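Local coordinates for bifunctional protein PutA (Bdellovibrio bacteriovorus, PDB 5UR2), which probably oxidises L-proline to L-glutamate in two steps, using a flavin-dependent proline dehydrogenase and an NAD+-dependent L-glutamate gamma-semialdehyde dehydrogenase, at residues Ala558-Thr569 with Ile598-Arg609. Sequence-based numbering, arbitrary orientation.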
ATOM      1  N   ALA B 558       9.918  15.922   5.912  1.00 16.83           N
ATOM      2  CA  ALA B 558       8.931  15.552   6.921  1.00 16.16           C
ATOM      3  C   ALA B 558       9.143  16.315   8.228  1.00 20.28           C
ATOM      4  O   ALA B 558       8.169  16.685   8.899  1.00 16.81           O
ATOM      5  CB  ALA B 558       8.977  14.046   7.168  1.00 14.18           C
ATOM      6  N   ALA B 559      10.406  16.548   8.615  1.00 15.97           N
ATOM      7  CA  ALA B 559      10.682  17.293   9.844  1.00 18.36           C
ATOM      8  C   ALA B 559      10.211  18.747   9.737  1.00 20.39           C
ATOM      9  O   ALA B 559       9.759  19.337  10.727  1.00 24.04           O
ATOM     10  CB  ALA B 559      12.178  17.227  10.172  1.00 16.54           C
ATOM     11  N   LEU B 560      10.325  19.349   8.549  1.00 18.26           N
ATOM     12  CA  LEU B 560       9.793  20.699   8.352  1.00 19.56           C
ATOM     13  C   LEU B 560       8.281  20.714   8.524  1.00 20.76           C
ATOM     14  O   LEU B 560       7.728  21.626   9.156  1.00 19.54           O
ATOM     15  CB  LEU B 560      10.187  21.228   6.967  1.00 18.37           C
ATOM     16  CG  LEU B 560      11.635  21.742   6.892  1.00 24.81           C
ATOM     17  CD1 LEU B 560      12.058  22.138   5.486  1.00 18.10           C
ATOM     18  CD2 LEU B 560      11.794  22.944   7.819  1.00 24.27           C
ATOM     19  N   VAL B 561       7.603  19.684   8.007  1.00 22.00           N
ATOM     20  CA  VAL B 561       6.154  19.576   8.144  1.00 16.49           C
ATOM     21  C   VAL B 561       5.755  19.326   9.601  1.00 21.89           C
ATOM     22  O   VAL B 561       4.724  19.832  10.077  1.00 22.75           O
ATOM     23  CB  VAL B 561       5.633  18.489   7.197  1.00 18.92           C
ATOM     24  CG1 VAL B 561       4.145  18.208   7.475  1.00 13.18           C
ATOM     25  CG2 VAL B 561       5.838  18.959   5.782  1.00 13.45           C
ATOM     26  N   ASP B 562       6.551  18.536  10.327  1.00 17.25           N
ATOM     27  CA  ASP B 562       6.303  18.357  11.758  1.00 24.48           C
ATOM     28  C   ASP B 562       6.455  19.670  12.513  1.00 25.13           C
ATOM     29  O   ASP B 562       5.675  19.961  13.426  1.00 20.75           O
ATOM     30  CB  ASP B 562       7.238  17.299  12.347  1.00 27.32           C
ATOM     31  CG  ASP B 562       6.692  15.885  12.202  1.00 36.70           C
ATOM     32  OD1 ASP B 562       5.454  15.689  12.299  1.00 46.16           O
ATOM     33  OD2 ASP B 562       7.511  14.965  12.029  1.00 43.31           O
ATOM     34  N   LYS B 563       7.465  20.472  12.160  1.00 22.74           N
ATOM     35  CA  LYS B 563       7.647  21.738  12.851  1.00 16.83           C
ATOM     36  C   LYS B 563       6.467  22.660  12.590  1.00 17.06           C
ATOM     37  O   LYS B 563       5.995  23.343  13.507  1.00 22.39           O
ATOM     38  CB  LYS B 563       8.958  22.408  12.429  1.00 26.68           C
ATOM     39  CG  LYS B 563       9.377  23.563  13.352  1.00 40.54           C
ATOM     40  CD  LYS B 563      10.742  24.150  12.965  1.00 52.11           C
ATOM     41  CE  LYS B 563      11.126  25.348  13.851  1.00 50.54           C
ATOM     42  NZ  LYS B 563      12.311  26.083  13.310  1.00 44.56           N
ATOM     43  N   LEU B 564       5.944  22.653  11.356  1.00 19.50           N
ATOM     44  CA  LEU B 564       4.738  23.420  11.052  1.00 17.28           C
ATOM     45  C   LEU B 564       3.588  23.022  11.980  1.00 19.97           C
ATOM     46  O   LEU B 564       2.910  23.885  12.548  1.00 20.71           O
ATOM     47  CB  LEU B 564       4.349  23.221   9.585  1.00 13.81           C
ATOM     48  CG  LEU B 564       3.025  23.858   9.155  1.00 20.35           C
ATOM     49  CD1 LEU B 564       3.072  25.347   9.420  1.00 17.17           C
ATOM     50  CD2 LEU B 564       2.673  23.560   7.682  1.00 13.81           C
ATOM     51  N   ALA B 565       3.381  21.715  12.173  1.00 18.80           N
ATOM     52  CA  ALA B 565       2.347  21.236  13.088  1.00 15.43           C
ATOM     53  C   ALA B 565       2.585  21.713  14.518  1.00 20.13           C
ATOM     54  O   ALA B 565       1.631  22.058  15.230  1.00 21.33           O
ATOM     55  CB  ALA B 565       2.288  19.704  13.059  1.00 16.40           C
ATOM     56  N   ASP B 566       3.848  21.738  14.960  1.00 15.24           N
ATOM     57  CA  ASP B 566       4.142  22.217  16.304  1.00 15.89           C
ATOM     58  C   ASP B 566       3.832  23.693  16.441  1.00 20.13           C
ATOM     59  O   ASP B 566       3.290  24.121  17.462  1.00 24.26           O
ATOM     60  CB  ASP B 566       5.606  21.974  16.657  1.00 20.43           C
ATOM     61  CG  ASP B 566       5.949  20.498  16.712  1.00 22.26           C
ATOM     62  OD1 ASP B 566       5.050  19.671  16.943  1.00 30.81           O
ATOM     63  OD2 ASP B 566       7.115  20.170  16.491  1.00 20.60           O
ATOM     64  N   ILE B 567       4.152  24.481  15.413  1.00 23.78           N
ATOM     65  CA  ILE B 567       3.841  25.904  15.458  1.00 24.67           C
ATOM     66  C   ILE B 567       2.331  26.114  15.486  1.00 22.30           C
ATOM     67  O   ILE B 567       1.821  26.925  16.271  1.00 20.98           O
ATOM     68  CB  ILE B 567       4.516  26.618  14.279  1.00 24.94           C
ATOM     69  CG1 ILE B 567       6.028  26.666  14.518  1.00 23.60           C
ATOM     70  CG2 ILE B 567       3.889  27.995  14.027  1.00 21.65           C
ATOM     71  CD1 ILE B 567       6.825  26.972  13.268  1.00 14.92           C
ATOM     72  N   MET B 568       1.590  25.353  14.670  1.00 19.38           N
ATOM     73  CA  MET B 568       0.132  25.403  14.734  1.00 19.13           C
ATOM     74  C   MET B 568      -0.364  25.065  16.137  1.00 21.62           C
ATOM     75  O   MET B 568      -1.300  25.700  16.643  1.00 16.40           O
ATOM     76  CB  MET B 568      -0.493  24.435  13.735  1.00 16.20           C
ATOM     77  CG  MET B 568      -0.414  24.815  12.262  1.00 19.72           C
ATOM     78  SD  MET B 568      -1.075  23.410  11.284  1.00 23.34           S
ATOM     79  CE  MET B 568      -0.989  24.113   9.627  1.00 21.85           C
ATOM     80  N   THR B 569       0.246  24.059  16.776  1.00 18.18           N
ATOM     81  CA  THR B 569      -0.160  23.690  18.127  1.00 18.23           C
ATOM     82  C   THR B 569       0.088  24.835  19.110  1.00 19.76           C
ATOM     83  O   THR B 569      -0.765  25.146  19.946  1.00 21.89           O
ATOM     84  CB  THR B 569       0.583  22.420  18.549  1.00 22.18           C
ATOM     85  OG1 THR B 569       0.340  21.378  17.596  1.00 25.12           O
ATOM     86  CG2 THR B 569       0.157  21.957  19.946  1.00 19.70           C
ATOM     87  N   ILE B 598      -3.418  20.250  11.745  1.00 16.79           N
ATOM     88  CA  ILE B 598      -2.310  19.567  12.403  1.00 21.51           C
ATOM     89  C   ILE B 598      -2.278  18.100  11.992  1.00 18.82           C
ATOM     90  O   ILE B 598      -1.213  17.539  11.706  1.00 15.95           O
ATOM     91  CB  ILE B 598      -2.441  19.738  13.924  1.00 13.54           C
ATOM     92  CG1 ILE B 598      -2.213  21.204  14.274  1.00 13.26           C
ATOM     93  CG2 ILE B 598      -1.470  18.794  14.713  1.00 12.99           C
ATOM     94  CD1 ILE B 598      -2.694  21.585  15.683  1.00 24.46           C
ATOM     95  N   ASP B 599      -3.452  17.473  11.922  1.00 13.93           N
ATOM     96  CA  ASP B 599      -3.535  16.063  11.559  1.00 16.12           C
ATOM     97  C   ASP B 599      -2.984  15.812  10.161  1.00 15.00           C
ATOM     98  O   ASP B 599      -2.276  14.824   9.947  1.00 21.64           O
ATOM     99  CB  ASP B 599      -4.985  15.566  11.654  1.00 12.88           C
ATOM    100  CG  ASP B 599      -5.459  15.358  13.092  1.00 17.29           C
ATOM    101  OD1 ASP B 599      -4.607  15.335  14.024  1.00 20.64           O
ATOM    102  OD2 ASP B 599      -6.698  15.182  13.285  1.00 12.98           O
ATOM    103  N   PHE B 600      -3.334  16.668   9.189  1.00 20.23           N
ATOM    104  CA  PHE B 600      -2.802  16.520   7.829  1.00 21.26           C
ATOM    105  C   PHE B 600      -1.277  16.562   7.833  1.00 19.27           C
ATOM    106  O   PHE B 600      -0.612  15.712   7.220  1.00 16.36           O
ATOM    107  CB  PHE B 600      -3.364  17.621   6.912  1.00 14.38           C
ATOM    108  CG  PHE B 600      -4.759  17.349   6.382  1.00 14.34           C
ATOM    109  CD1 PHE B 600      -5.109  16.090   5.890  1.00 14.21           C
ATOM    110  CD2 PHE B 600      -5.706  18.364   6.347  1.00 16.69           C
ATOM    111  CE1 PHE B 600      -6.388  15.836   5.391  1.00 14.72           C
ATOM    112  CE2 PHE B 600      -7.010  18.130   5.847  1.00 13.68           C
ATOM    113  CZ  PHE B 600      -7.340  16.856   5.373  1.00 22.65           C
ATOM    114  N   CYS B 601      -0.711  17.554   8.526  1.00 15.99           N
ATOM    115  CA  CYS B 601       0.732  17.673   8.678  1.00 17.24           C
ATOM    116  C   CYS B 601       1.345  16.375   9.176  1.00 19.96           C
ATOM    117  O   CYS B 601       2.259  15.812   8.556  1.00 13.61           O
ATOM    118  CB  CYS B 601       1.058  18.797   9.661  1.00 14.39           C
ATOM    119  SG  CYS B 601       0.762  20.450   9.051  1.00 20.88           S
ATOM    120  N   ARG B 602       0.862  15.893  10.320  1.00 17.76           N
ATOM    121  CA  ARG B 602       1.496  14.727  10.922  1.00 19.27           C
ATOM    122  C   ARG B 602       1.256  13.474  10.091  1.00 15.70           C
ATOM    123  O   ARG B 602       2.159  12.648   9.942  1.00 16.98           O
ATOM    124  CB  ARG B 602       0.990  14.537  12.355  1.00 17.33           C
ATOM    125  CG  ARG B 602       1.228  15.760  13.207  1.00 15.80           C
ATOM    126  CD  ARG B 602       1.630  15.335  14.592  1.00 16.49           C
ATOM    127  NE  ARG B 602       1.676  16.460  15.516  1.00 15.53           N
ATOM    128  CZ  ARG B 602       2.716  17.271  15.673  1.00 20.85           C
ATOM    129  NH1 ARG B 602       3.817  17.121  14.942  1.00 20.92           N
ATOM    130  NH2 ARG B 602       2.653  18.247  16.571  1.00 19.15           N
ATOM    131  N   TYR B 603       0.053  13.325   9.527  1.00 16.49           N
ATOM    132  CA  TYR B 603      -0.257  12.123   8.757  1.00 18.54           C
ATOM    133  C   TYR B 603       0.553  12.064   7.466  1.00 18.49           C
ATOM    134  O   TYR B 603       1.129  11.022   7.130  1.00 21.08           O
ATOM    135  CB  TYR B 603      -1.747  12.068   8.461  1.00 15.89           C
ATOM    136  CG  TYR B 603      -2.221  10.819   7.744  1.00 19.43           C
ATOM    137  CD1 TYR B 603      -2.668   9.707   8.462  1.00 16.50           C
ATOM    138  CD2 TYR B 603      -2.256  10.759   6.349  1.00 12.98           C
ATOM    139  CE1 TYR B 603      -3.140   8.547   7.801  1.00 14.59           C
ATOM    140  CE2 TYR B 603      -2.711   9.620   5.686  1.00 19.57           C
ATOM    141  CZ  TYR B 603      -3.155   8.517   6.413  1.00 19.55           C
ATOM    142  OH  TYR B 603      -3.608   7.401   5.752  1.00 18.05           O
ATOM    143  N   TYR B 604       0.617  13.166   6.719  1.00 18.86           N
ATOM    144  CA  TYR B 604       1.375  13.092   5.476  1.00 17.28           C
ATOM    145  C   TYR B 604       2.863  12.997   5.773  1.00 16.69           C
ATOM    146  O   TYR B 604       3.593  12.333   5.032  1.00 16.97           O
ATOM    147  CB  TYR B 604       1.048  14.282   4.560  1.00 16.58           C
ATOM    148  CG  TYR B 604      -0.409  14.275   4.118  1.00 17.73           C
ATOM    149  CD1 TYR B 604      -1.053  13.077   3.806  1.00 14.78           C
ATOM    150  CD2 TYR B 604      -1.153  15.455   4.070  1.00 21.16           C
ATOM    151  CE1 TYR B 604      -2.386  13.048   3.416  1.00 15.60           C
ATOM    152  CE2 TYR B 604      -2.497  15.447   3.698  1.00 16.98           C
ATOM    153  CZ  TYR B 604      -3.110  14.233   3.377  1.00 18.79           C
ATOM    154  OH  TYR B 604      -4.434  14.206   3.008  1.00 20.04           O
ATOM    155  N   ALA B 605       3.328  13.619   6.863  1.00 12.95           N
ATOM    156  CA  ALA B 605       4.731  13.447   7.228  1.00 19.43           C
ATOM    157  C   ALA B 605       5.010  12.002   7.611  1.00 20.14           C
ATOM    158  O   ALA B 605       6.009  11.414   7.168  1.00 25.68           O
ATOM    159  CB  ALA B 605       5.132  14.404   8.358  1.00 13.06           C
ATOM    160  N   ARG B 606       4.111  11.397   8.391  1.00 19.14           N
ATOM    161  CA  ARG B 606       4.260   9.984   8.722  1.00 19.34           C
ATOM    162  C   ARG B 606       4.250   9.121   7.461  1.00 15.77           C
ATOM    163  O   ARG B 606       5.064   8.206   7.324  1.00 23.53           O
ATOM    164  CB  ARG B 606       3.154   9.554   9.688  1.00 15.91           C
ATOM    165  CG  ARG B 606       3.153   8.073  10.054  1.00 17.94           C
ATOM    166  CD  ARG B 606       1.965   7.782  10.998  1.00 26.50           C
ATOM    167  NE  ARG B 606       1.962   6.410  11.488  1.00 29.46           N
ATOM    168  CZ  ARG B 606       1.576   5.367  10.758  1.00 30.90           C
ATOM    169  NH1 ARG B 606       1.170   5.537   9.502  1.00 23.35           N
ATOM    170  NH2 ARG B 606       1.612   4.152  11.275  1.00 28.27           N
ATOM    171  N   HIS B 607       3.345   9.407   6.524  1.00 18.41           N
ATOM    172  CA  HIS B 607       3.253   8.583   5.316  1.00 18.32           C
ATOM    173  C   HIS B 607       4.517   8.697   4.467  1.00 20.83           C
ATOM    174  O   HIS B 607       5.008   7.691   3.940  1.00 21.41           O
ATOM    175  CB  HIS B 607       2.020   8.975   4.501  1.00 13.19           C
ATOM    176  CG  HIS B 607       1.537   7.909   3.567  1.00 21.46           C
ATOM    177  ND1 HIS B 607       0.572   8.143   2.607  1.00 22.29           N
ATOM    178  CD2 HIS B 607       1.875   6.600   3.451  1.00 18.55           C
ATOM    179  CE1 HIS B 607       0.339   7.026   1.940  1.00 19.68           C
ATOM    180  NE2 HIS B 607       1.120   6.077   2.431  1.00 20.62           N
ATOM    181  N   MET B 608       5.058   9.912   4.327  1.00 15.82           N
ATOM    182  CA  MET B 608       6.263  10.085   3.524  1.00 15.66           C
ATOM    183  C   MET B 608       7.421   9.302   4.121  1.00 23.26           C
ATOM    184  O   MET B 608       8.239   8.728   3.391  1.00 24.02           O
ATOM    185  CB  MET B 608       6.614  11.571   3.420  1.00 13.40           C
ATOM    186  CG  MET B 608       7.752  11.907   2.420  1.00 15.36           C
ATOM    187  SD  MET B 608       7.215  11.594   0.699  1.00 19.65           S
ATOM    188  CE  MET B 608       8.002  10.020   0.312  1.00 18.09           C
ATOM    189  N   ARG B 609       7.476   9.235   5.453  1.00 18.24           N
ATOM    190  CA  ARG B 609       8.509   8.460   6.119  1.00 20.03           C
ATOM    191  C   ARG B 609       8.370   6.976   5.828  1.00 21.26           C
ATOM    192  O   ARG B 609       9.388   6.274   5.751  1.00 22.98           O
ATOM    193  CB  ARG B 609       8.474   8.725   7.621  1.00 18.46           C
ATOM    194  CG  ARG B 609       9.007  10.101   7.986  1.00 17.59           C
ATOM    195  CD  ARG B 609       8.872  10.369   9.491  1.00 16.26           C
ATOM    196  NE  ARG B 609       9.682  11.516   9.846  1.00 21.46           N
ATOM    197  CZ  ARG B 609       9.209  12.639  10.379  1.00 24.81           C
ATOM    198  NH1 ARG B 609       7.916  12.761  10.645  1.00 22.48           N
ATOM    199  NH2 ARG B 609      10.044  13.639  10.655  1.00 25.41           N
TER
HETATM  200  O   HOH W   1       4.094  12.665  12.099  1.00 21.58           O
HETATM  201  O   HOH W   2       0.345  18.743  18.308  1.00 23.17           O
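Asp562 lies between Arg602 and Arg609 and forms a salt bridge with each. Its OD2 is met on the syn side by Arg609 NH1 at 2.6 Å, with carboxylate and guanidinium nearly coplanar (15° apart); the bond from Arg609 NH2 to the same oxygen is weak. Asp562 OD1 takes a long, weak bond from Arg602 NH1 (3.4 Å) and a weak one from a water that also donates to Arg602 O. A turn about CB-CG in Arg602 (chi2 -141°) accompanies the swing of its guanidinium toward helix 554-570, where NH2 points at Asp566 OD1, 2.8 Å away with an N-H...O angle of 168°. Methyl groups cover one face of each guanidinium: Ala558 CB sits over the centre of Arg609, 3.5 Å from CZ, and Ala565 CB lies off-centre over Arg602. A second water accepts from Arg602 NH2 and donates to Thr569 OG1.

Segments 558-569 and 598-609, on helices of the aldehyde dehydrogenase module, run antiparallel, their axes 8.5 Å apart. Such closeness fits the small residues between them: Ala558 CB meets Ala605 CB at 4.0 Å. Cys601 packs knobs-into-holes among Val561, Leu564, Ala565 and Met568. Met568 CB lies against Ile598 CG1, and helices 646-657 and 671-684 cover this apolar side.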